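Local coordinates for hypothetical protein ST0148 (Sulfolobus tokodaii, PDB 2PD2) that is of unknown function but belongs to the DsrE/DsrF-like family, whose better-known members take part in intracellular sulfur transfer, at residues A[5-10]-A[38-43]; A[32-37]-A[60-65]; A[43-48]-A[79-84]. One frame throughout, in Å; residues are numbered along the deposited sequence.

Interaction 1 of 3, residues A[5-10]-A[38-43]; sequences VQIKDF and QSAIKA
Backbone meets backbone where Ala-40 N donates to Lys-8 O over 3.2 Å, a bent bond (142° at the hydrogen) whose donor stands well above the carbonyl plane, and the CA atoms come nearest at Phe-10 and Ala-40. A second bond runs from Phe-10 N to Ser-39 OG, 3.0 Å long and much straighter at 165°. With chi1 of 68°, the Ser-39 hydroxyl is tucked between its own backbone N and carbonyl carbon, where it faces the incoming Phe-10 N-H. Lys-42 reaches over one face of the Phe-10 ring: its CE lies 4.1 Å from the ring centroid in a CH-pi contact, while NZ makes an off-centre cation-pi contact. Ala-40 CB packs on Ile-7 CG2 at 3.9 Å. Gln-38 runs alongside Lys-8, and two waters at its OE1 lead to Ser-39 OG and to Asp-9 OD1. The polar ends continue into the second subunit, Lys-8 NZ to Ala-107 O, Asp-9 to Lys-12 and Gln-38 NE2 to Ser-19 of that copy. The contact thus joins the C-terminal end of strand 2-7 to the 3-10 turn that follows strand 31-36, with Val-13 of helix 13-26 packed against both Ile-7 and Ala-43.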
loop_
_atom_site.group_PDB
_atom_site.type_symbol
_atom_site.label_atom_id
_atom_site.label_comp_id
_atom_site.label_asym_id
_atom_site.label_seq_id
_atom_site.Cartn_x
_atom_site.Cartn_y
_atom_site.Cartn_z
ATOM N N VAL A 5 5.683 3.524 -8.739
ATOM C CA VAL A 5 4.993 2.300 -8.354
ATOM C C VAL A 5 5.832 1.407 -7.444
ATOM O O VAL A 5 6.997 1.143 -7.719
ATOM C CB VAL A 5 4.627 1.469 -9.596
ATOM C CG1 VAL A 5 3.904 0.185 -9.173
ATOM C CG2 VAL A 5 3.761 2.293 -10.545
ATOM N N GLN A 6 5.221 0.925 -6.370
ATOM C CA GLN A 6 5.916 0.044 -5.437
ATOM C C GLN A 6 5.381 -1.384 -5.515
ATOM O O GLN A 6 4.174 -1.592 -5.596
ATOM C CB GLN A 6 5.740 0.543 -4.001
ATOM C CG GLN A 6 6.140 -0.486 -2.932
ATOM C CD GLN A 6 5.546 -0.167 -1.575
ATOM O OE1 GLN A 6 4.392 0.256 -1.480
ATOM N NE2 GLN A 6 6.323 -0.379 -0.517
ATOM N N ILE A 7 6.286 -2.356 -5.503
ATOM C CA ILE A 7 5.908 -3.769 -5.496
ATOM C C ILE A 7 6.845 -4.413 -4.477
ATOM O O ILE A 7 8.063 -4.330 -4.621
ATOM C CB ILE A 7 6.115 -4.453 -6.864
ATOM C CG1 ILE A 7 5.345 -3.707 -7.955
ATOM C CG2 ILE A 7 5.616 -5.887 -6.792
ATOM C CD1 ILE A 7 5.484 -4.332 -9.337
ATOM N N LYS A 8 6.284 -5.044 -3.448
ATOM C CA LYS A 8 7.111 -5.647 -2.405
ATOM C C LYS A 8 6.894 -7.139 -2.164
ATOM O O LYS A 8 7.770 -7.815 -1.623
ATOM C CB LYS A 8 6.898 -4.898 -1.084
ATOM C CG LYS A 8 5.433 -4.798 -0.650
ATOM C CD LYS A 8 5.289 -4.159 0.738
ATOM C CE LYS A 8 3.828 -3.874 1.102
ATOM N NZ LYS A 8 3.264 -2.666 0.404
ATOM N N ASP A 9 5.736 -7.653 -2.560
ATOM C CA ASP A 9 5.421 -9.059 -2.337
ATOM C C ASP A 9 5.615 -9.903 -3.590
ATOM O O ASP A 9 4.912 -9.730 -4.589
ATOM C CB ASP A 9 3.982 -9.190 -1.825
ATOM C CG ASP A 9 3.752 -8.423 -0.528
ATOM O OD1 ASP A 9 4.491 -8.673 0.448
ATOM O OD2 ASP A 9 2.835 -7.569 -0.484
ATOM N N PHE A 10 6.569 -10.827 -3.531
ATOM C CA PHE A 10 6.850 -11.691 -4.675
ATOM C C PHE A 10 5.622 -12.448 -5.184
ATOM O O PHE A 10 5.418 -12.556 -6.392
ATOM C CB PHE A 10 7.956 -12.700 -4.335
ATOM C CG PHE A 10 8.321 -13.600 -5.484
ATOM C CD1 PHE A 10 8.920 -13.080 -6.625
ATOM C CD2 PHE A 10 8.048 -14.965 -5.433
ATOM C CE1 PHE A 10 9.246 -13.902 -7.706
ATOM C CE2 PHE A 10 8.368 -15.800 -6.508
ATOM C CZ PHE A 10 8.968 -15.265 -7.647
ATOM N N GLN A 38 11.991 -5.833 -1.012
ATOM C CA GLN A 38 11.622 -6.988 -0.200
ATOM C C GLN A 38 11.682 -8.215 -1.127
ATOM O O GLN A 38 12.518 -8.265 -2.022
ATOM C CB GLN A 38 10.226 -6.838 0.409
ATOM C CG GLN A 38 10.106 -5.708 1.431
ATOM C CD GLN A 38 8.841 -5.811 2.274
ATOM O OE1 GLN A 38 7.933 -6.586 1.962
ATOM N NE2 GLN A 38 8.776 -5.026 3.348
ATOM N N SER A 39 10.797 -9.186 -0.944
ATOM C CA SER A 39 10.845 -10.400 -1.759
ATOM C C SER A 39 10.563 -10.218 -3.242
ATOM O O SER A 39 10.959 -11.048 -4.062
ATOM C CB SER A 39 9.891 -11.461 -1.196
ATOM O OG SER A 39 8.542 -11.066 -1.347
ATOM N N ALA A 40 9.890 -9.131 -3.600
ATOM C CA ALA A 40 9.561 -8.901 -5.000
ATOM C C ALA A 40 10.808 -8.749 -5.879
ATOM O O ALA A 40 10.740 -8.919 -7.095
ATOM C CB ALA A 40 8.649 -7.667 -5.130
ATOM N N ILE A 41 11.950 -8.445 -5.269
ATOM C CA ILE A 41 13.184 -8.279 -6.038
ATOM C C ILE A 41 13.488 -9.531 -6.875
ATOM O O ILE A 41 14.116 -9.451 -7.933
ATOM C CB ILE A 41 14.397 -7.997 -5.105
ATOM C CG1 ILE A 41 15.618 -7.589 -5.929
ATOM C CG2 ILE A 41 14.736 -9.243 -4.290
ATOM C CD1 ILE A 41 15.470 -6.244 -6.611
ATOM N N LYS A 42 13.031 -10.686 -6.404
ATOM C CA LYS A 42 13.289 -11.931 -7.114
ATOM C C LYS A 42 12.701 -11.940 -8.519
ATOM O O LYS A 42 13.145 -12.701 -9.378
ATOM C CB LYS A 42 12.759 -13.120 -6.313
ATOM C CG LYS A 42 13.523 -13.359 -5.019
ATOM C CD LYS A 42 13.012 -14.581 -4.272
ATOM C CE LYS A 42 11.603 -14.378 -3.742
ATOM N NZ LYS A 42 11.110 -15.614 -3.057
ATOM N N ALA A 43 11.715 -11.083 -8.759
ATOM C CA ALA A 43 11.100 -11.023 -10.072
ATOM C C ALA A 43 12.054 -10.443 -11.108
ATOM O O ALA A 43 11.810 -10.570 -12.306
ATOM C CB ALA A 43 9.811 -10.196 -10.024
HETATM O O HOH W 1 7.980 -9.439 0.786
HETATM O O HOH W 2 5.552 -7.374 2.663
#

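Interaction 2 of 3, residues A[32-37]-A[60-65]; sequences IEVVLH and KNILIV
This is a parallel strand pairing in the middle of the five-stranded sheet, where strands 31-36 and 63-67 lie side by side and the short segments diverge by only 15°. Glu-33, Val-34 and Val-35 stand opposite Leu-63, Ile-64 and Val-65, and four backbone bonds alternate between the strands, beginning with Leu-63 N to Ile-32 O at 3.0 Å. Val-34 is bonded through both its backbone N and its backbone O, the N donating to Leu-63 O and the O accepting from Val-65 N, each over 2.7 Å. Leu-36 N to Val-65 O is the fourth rung, and the pairing runs on to Cys-67. On one face, Val-34 meets the methyls of two isoleucines: its CG2 touches Ile-62 CG2 at 3.9 Å, and its CB packs against Ile-64 CD1. Helix 13-26 lies on this side, with Leu-23 on Ile-32 and Val-20 on Ile-62. On the other face, Glu-33 stretches out with CG anti to the backbone N (chi1 175°), which lays its chain beside Leu-63. Its OE1 ends 3.6 Å from Leu-63 CD2, while OE2 approaches Val-65 CG2. Glu-94 comes near this carboxylate, and Lys-98 of helix 91-100 also packs on the side chain. The intervening helix 51-59 ends in a Schellman motif with Asn-61 at its C-prime position, and together these elements form a classic beta-alpha-beta crossover of an alpha/beta fold.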
loop_
_atom_site.group_PDB
_atom_site.type_symbol
_atom_site.label_atom_id
_atom_site.label_comp_id
_atom_site.label_asym_id
_atom_site.label_seq_id
_atom_site.Cartn_x
_atom_site.Cartn_y
_atom_site.Cartn_z
ATOM N N ILE A 32 6.348 6.442 -15.803
ATOM C CA ILE A 32 6.328 5.457 -14.735
ATOM C C ILE A 32 7.665 4.870 -14.309
ATOM O O ILE A 32 8.488 4.505 -15.143
ATOM C CB ILE A 32 5.406 4.275 -15.139
ATOM C CG1 ILE A 32 4.027 4.804 -15.549
ATOM C CG2 ILE A 32 5.273 3.280 -13.987
ATOM C CD1 ILE A 32 3.252 3.826 -16.428
ATOM N N GLU A 33 7.854 4.774 -12.993
ATOM C CA GLU A 33 9.042 4.168 -12.405
ATOM C C GLU A 33 8.537 3.099 -11.443
ATOM O O GLU A 33 7.743 3.381 -10.548
ATOM C CB GLU A 33 9.882 5.170 -11.608
ATOM C CG GLU A 33 11.056 4.482 -10.905
ATOM C CD GLU A 33 11.910 5.427 -10.072
ATOM O OE1 GLU A 33 12.051 6.605 -10.453
ATOM O OE2 GLU A 33 12.458 4.983 -9.044
ATOM N N VAL A 34 8.985 1.870 -11.634
ATOM C CA VAL A 34 8.555 0.788 -10.769
ATOM C C VAL A 34 9.704 0.365 -9.874
ATOM O O VAL A 34 10.770 -0.024 -10.357
ATOM C CB VAL A 34 8.088 -0.432 -11.577
ATOM C CG1 VAL A 34 7.533 -1.490 -10.628
ATOM C CG2 VAL A 34 7.031 -0.014 -12.595
ATOM N N VAL A 35 9.478 0.436 -8.570
ATOM C CA VAL A 35 10.486 0.061 -7.583
ATOM C C VAL A 35 10.129 -1.264 -6.906
ATOM O O VAL A 35 9.106 -1.364 -6.221
ATOM C CB VAL A 35 10.602 1.139 -6.481
ATOM C CG1 VAL A 35 11.598 0.684 -5.403
ATOM C CG2 VAL A 35 11.026 2.467 -7.094
ATOM N N LEU A 36 10.969 -2.278 -7.096
ATOM C CA LEU A 36 10.721 -3.567 -6.461
ATOM C C LEU A 36 11.661 -3.781 -5.279
ATOM O O LEU A 36 12.879 -3.622 -5.408
ATOM C CB LEU A 36 10.873 -4.711 -7.468
ATOM C CG LEU A 36 9.919 -4.685 -8.675
ATOM C CD1 LEU A 36 10.474 -3.756 -9.754
ATOM C CD2 LEU A 36 9.766 -6.083 -9.236
ATOM N N HIS A 37 11.088 -4.109 -4.120
ATOM C CA HIS A 37 11.885 -4.365 -2.935
ATOM C C HIS A 37 11.337 -5.535 -2.129
ATOM O O HIS A 37 10.340 -6.161 -2.518
ATOM C CB HIS A 37 12.041 -3.099 -2.069
ATOM C CG HIS A 37 10.768 -2.592 -1.461
ATOM N ND1 HIS A 37 10.581 -2.518 -0.099
ATOM C CD2 HIS A 37 9.653 -2.066 -2.024
ATOM C CE1 HIS A 37 9.405 -1.971 0.155
ATOM N NE2 HIS A 37 8.825 -1.684 -0.996
ATOM N N LYS A 60 8.353 -0.274 -23.272
ATOM C CA LYS A 60 7.391 0.817 -23.198
ATOM C C LYS A 60 7.975 2.049 -22.490
ATOM O O LYS A 60 7.249 2.972 -22.116
ATOM C CB LYS A 60 6.123 0.326 -22.488
ATOM C CG LYS A 60 5.283 -0.636 -23.340
ATOM C CD LYS A 60 4.135 -1.246 -22.549
ATOM C CE LYS A 60 3.096 -1.900 -23.464
ATOM N NZ LYS A 60 3.653 -2.973 -24.333
ATOM N N ASN A 61 9.295 2.048 -22.318
ATOM C CA ASN A 61 10.022 3.147 -21.680
ATOM C C ASN A 61 9.718 3.337 -20.193
ATOM O O ASN A 61 9.822 4.442 -19.660
ATOM C CB ASN A 61 9.772 4.461 -22.430
ATOM C CG ASN A 61 10.784 5.533 -22.073
ATOM O OD1 ASN A 61 11.972 5.247 -21.934
ATOM N ND2 ASN A 61 10.325 6.774 -21.938
ATOM N N ILE A 62 9.351 2.252 -19.524
ATOM C CA ILE A 62 9.065 2.305 -18.100
ATOM C C ILE A 62 10.369 2.024 -17.346
ATOM O O ILE A 62 11.114 1.113 -17.704
ATOM C CB ILE A 62 7.973 1.271 -17.741
ATOM C CG1 ILE A 62 6.630 1.747 -18.313
ATOM C CG2 ILE A 62 7.875 1.088 -16.235
ATOM C CD1 ILE A 62 5.481 0.776 -18.129
ATOM N N LEU A 63 10.661 2.830 -16.328
ATOM C CA LEU A 63 11.883 2.658 -15.544
ATOM C C LEU A 63 11.699 1.564 -14.497
ATOM O O LEU A 63 10.847 1.686 -13.606
ATOM C CB LEU A 63 12.258 3.978 -14.851
ATOM C CG LEU A 63 13.509 3.983 -13.962
ATOM C CD1 LEU A 63 14.732 3.552 -14.787
ATOM C CD2 LEU A 63 13.721 5.386 -13.380
ATOM N N ILE A 64 12.490 0.500 -14.605
ATOM C CA ILE A 64 12.411 -0.620 -13.664
ATOM C C ILE A 64 13.571 -0.520 -12.683
ATOM O O ILE A 64 14.732 -0.568 -13.082
ATOM C CB ILE A 64 12.475 -1.986 -14.389
ATOM C CG1 ILE A 64 11.356 -2.085 -15.433
ATOM C CG2 ILE A 64 12.351 -3.115 -13.374
ATOM C CD1 ILE A 64 9.940 -1.889 -14.866
ATOM N N VAL A 65 13.249 -0.398 -11.398
ATOM C CA VAL A 65 14.262 -0.233 -10.360
ATOM C C VAL A 65 14.244 -1.308 -9.276
ATOM O O VAL A 65 13.189 -1.649 -8.740
ATOM C CB VAL A 65 14.099 1.163 -9.691
ATOM C CG1 VAL A 65 15.005 1.289 -8.486
ATOM C CG2 VAL A 65 14.418 2.257 -10.700
HETATM O O HOH W 3 7.309 5.711 -18.285
#

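Interaction 3 of 3, residues A[43-48]-A[79-84]; sequences ALLKDS and DQLIPG
Lys-46 N donates to Gln-80 O over 2.7 Å, the shortest polar bond between these two loops. Its counterpart, Ile-82 N to Leu-44 O at 2.8 Å, lies on the other side of the single bridge formed by Leu-45 and Leu-81. The carbonyl of Leu-44 also receives a CA-H...O contact from Leu-81 CA, and the side chains of Leu-81 and Ile-82 crowd round the same oxygen. Lys-46 then spans the second loop at full stretch. Its chi1 of -79° sets CG anti to the carbonyl carbon, and the straight chain beyond passes Gln-80 O and Leu-81 O before NZ bonds to Asp-79 O at 3.0 Å, nearly in line with the C=O bond (171°). CE meanwhile rests against Pro-83 CD, 4.1 Å away. The apolar contacts are modest: Leu-81 CD2 touches both Leu-44 CB, at 4.1 Å, and Leu-45 CD2, and Leu-45 runs alongside the aliphatic part of Gln-80, whose OE1 is bonded to Ser-77 N. Ile-82 sets CG1 against the carbonyl oxygens of Leu-44 and Leu-45 and also touches Arg-51 and Ile-54 of helix 51-59. Cutting Ile-82 back to an alanine removes everything beyond CB, and would probably open a gap between these carbonyls and helix 51-59. On the first loop, the type I turn from Leu-45 to Ser-48 is closed by Ser-48 N to Leu-45 O, and Ser-48 OG donates back to Ala-43 O. Since the hydrogen bonds across the contact all end on main-chain carbonyls, the pairing implies a fit that depends more on backbone shape than on matching side-chain charges.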
loop_
_atom_site.group_PDB
_atom_site.type_symbol
_atom_site.label_atom_id
_atom_site.label_comp_id
_atom_site.label_asym_id
_atom_site.label_seq_id
_atom_site.Cartn_x
_atom_site.Cartn_y
_atom_site.Cartn_z
ATOM N N ALA A 43 11.715 -11.083 -8.759
ATOM C CA ALA A 43 11.100 -11.023 -10.072
ATOM C C ALA A 43 12.054 -10.443 -11.108
ATOM O O ALA A 43 11.810 -10.570 -12.306
ATOM C CB ALA A 43 9.811 -10.196 -10.024
ATOM N N LEU A 44 13.139 -9.814 -10.661
ATOM C CA LEU A 44 14.098 -9.229 -11.601
ATOM C C LEU A 44 15.241 -10.179 -11.966
ATOM O O LEU A 44 16.202 -9.779 -12.620
ATOM C CB LEU A 44 14.679 -7.919 -11.041
ATOM C CG LEU A 44 13.659 -6.834 -10.686
ATOM C CD1 LEU A 44 14.380 -5.580 -10.228
ATOM C CD2 LEU A 44 12.784 -6.534 -11.891
ATOM N N LEU A 45 15.145 -11.430 -11.534
ATOM C CA LEU A 45 16.175 -12.411 -11.851
ATOM C C LEU A 45 16.096 -12.786 -13.331
ATOM O O LEU A 45 15.024 -12.743 -13.932
ATOM C CB LEU A 45 16.002 -13.657 -10.979
ATOM C CG LEU A 45 16.493 -13.489 -9.538
ATOM C CD1 LEU A 45 16.016 -14.636 -8.670
ATOM C CD2 LEU A 45 18.008 -13.408 -9.543
ATOM N N LYS A 46 17.233 -13.150 -13.918
ATOM C CA LYS A 46 17.273 -13.521 -15.330
ATOM C C LYS A 46 16.394 -14.718 -15.684
ATOM O O LYS A 46 15.898 -14.815 -16.807
ATOM C CB LYS A 46 18.715 -13.809 -15.759
ATOM C CG LYS A 46 19.539 -12.563 -16.039
ATOM C CD LYS A 46 20.991 -12.919 -16.321
ATOM C CE LYS A 46 21.793 -11.693 -16.713
ATOM N NZ LYS A 46 23.226 -12.018 -16.967
ATOM N N ASP A 47 16.204 -15.631 -14.738
ATOM C CA ASP A 47 15.385 -16.810 -14.989
ATOM C C ASP A 47 13.971 -16.640 -14.430
ATOM O O ASP A 47 13.210 -17.603 -14.317
ATOM C CB ASP A 47 16.060 -18.052 -14.392
ATOM C CG ASP A 47 16.167 -17.993 -12.883
ATOM O OD1 ASP A 47 16.423 -16.896 -12.342
ATOM O OD2 ASP A 47 16.007 -19.047 -12.233
ATOM N N SER A 48 13.626 -15.398 -14.096
ATOM C CA SER A 48 12.308 -15.061 -13.560
ATOM C C SER A 48 11.169 -15.417 -14.513
ATOM O O SER A 48 11.278 -15.228 -15.722
ATOM C CB SER A 48 12.232 -13.562 -13.253
ATOM O OG SER A 48 10.891 -13.169 -13.019
ATOM N N ASP A 79 24.825 -9.761 -11.294
ATOM C CA ASP A 79 25.084 -10.522 -12.506
ATOM C C ASP A 79 23.864 -11.360 -12.876
ATOM O O ASP A 79 23.661 -11.692 -14.041
ATOM C CB ASP A 79 26.271 -11.466 -12.292
ATOM C CG ASP A 79 27.593 -10.739 -12.259
ATOM O OD1 ASP A 79 27.656 -9.650 -11.650
ATOM O OD2 ASP A 79 28.573 -11.258 -12.832
ATOM N N GLN A 80 23.055 -11.687 -11.873
ATOM C CA GLN A 80 21.882 -12.534 -12.057
ATOM C C GLN A 80 20.605 -11.797 -12.441
ATOM O O GLN A 80 19.597 -12.420 -12.771
ATOM C CB GLN A 80 21.642 -13.332 -10.771
ATOM C CG GLN A 80 22.925 -13.867 -10.131
ATOM C CD GLN A 80 22.681 -14.593 -8.813
ATOM O OE1 GLN A 80 21.967 -14.099 -7.941
ATOM N NE2 GLN A 80 23.284 -15.765 -8.662
ATOM N N LEU A 81 20.645 -10.473 -12.408
ATOM C CA LEU A 81 19.469 -9.677 -12.731
ATOM C C LEU A 81 19.315 -9.384 -14.221
ATOM O O LEU A 81 20.281 -9.441 -14.983
ATOM C CB LEU A 81 19.513 -8.365 -11.945
ATOM C CG LEU A 81 19.652 -8.579 -10.434
ATOM C CD1 LEU A 81 19.880 -7.250 -9.744
ATOM C CD2 LEU A 81 18.408 -9.275 -9.894
ATOM N N ILE A 82 18.085 -9.087 -14.626
ATOM C CA ILE A 82 17.790 -8.760 -16.015
ATOM C C ILE A 82 18.610 -7.536 -16.434
ATOM O O ILE A 82 18.676 -6.546 -15.708
ATOM C CB ILE A 82 16.287 -8.446 -16.190
ATOM C CG1 ILE A 82 15.465 -9.714 -15.930
ATOM C CG2 ILE A 82 16.026 -7.890 -17.589
ATOM C CD1 ILE A 82 13.966 -9.465 -15.798
ATOM N N PRO A 83 19.257 -7.596 -17.610
ATOM C CA PRO A 83 20.062 -6.462 -18.078
ATOM C C PRO A 83 19.211 -5.220 -18.321
ATOM O O PRO A 83 18.107 -5.314 -18.846
ATOM C CB PRO A 83 20.683 -6.992 -19.370
ATOM C CG PRO A 83 20.799 -8.472 -19.105
ATOM C CD PRO A 83 19.462 -8.775 -18.470
ATOM N N GLY A 84 19.726 -4.056 -17.940
ATOM C CA GLY A 84 18.970 -2.832 -18.146
ATOM C C GLY A 84 18.179 -2.418 -16.921
ATOM O O GLY A 84 17.408 -1.456 -16.957
#

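How the interactions relate
The three contacts illustrate how chemistry follows depth in an alpha/beta fold. Interaction 2 lies near the centre of the chain and combines a regular backbone ladder with aliphatic packing. Interaction 1 is also largely buried, but sits at a strand end beside the second subunit, and there waters, a hydroxyl and charged side chains take over. Interaction 3, farther out and partly buried, ties two loops through backbone carbonyls. Strands 2-7 and 31-36 are sheet neighbours, so Val-5 bonded to Glu-33 and Val-35 connects interactions 1 and 2. Ala-43 belongs to both interactions 1 and 3, while Leu-44 brings interaction 3 against Leu-36 and Ile-64 of interaction 2.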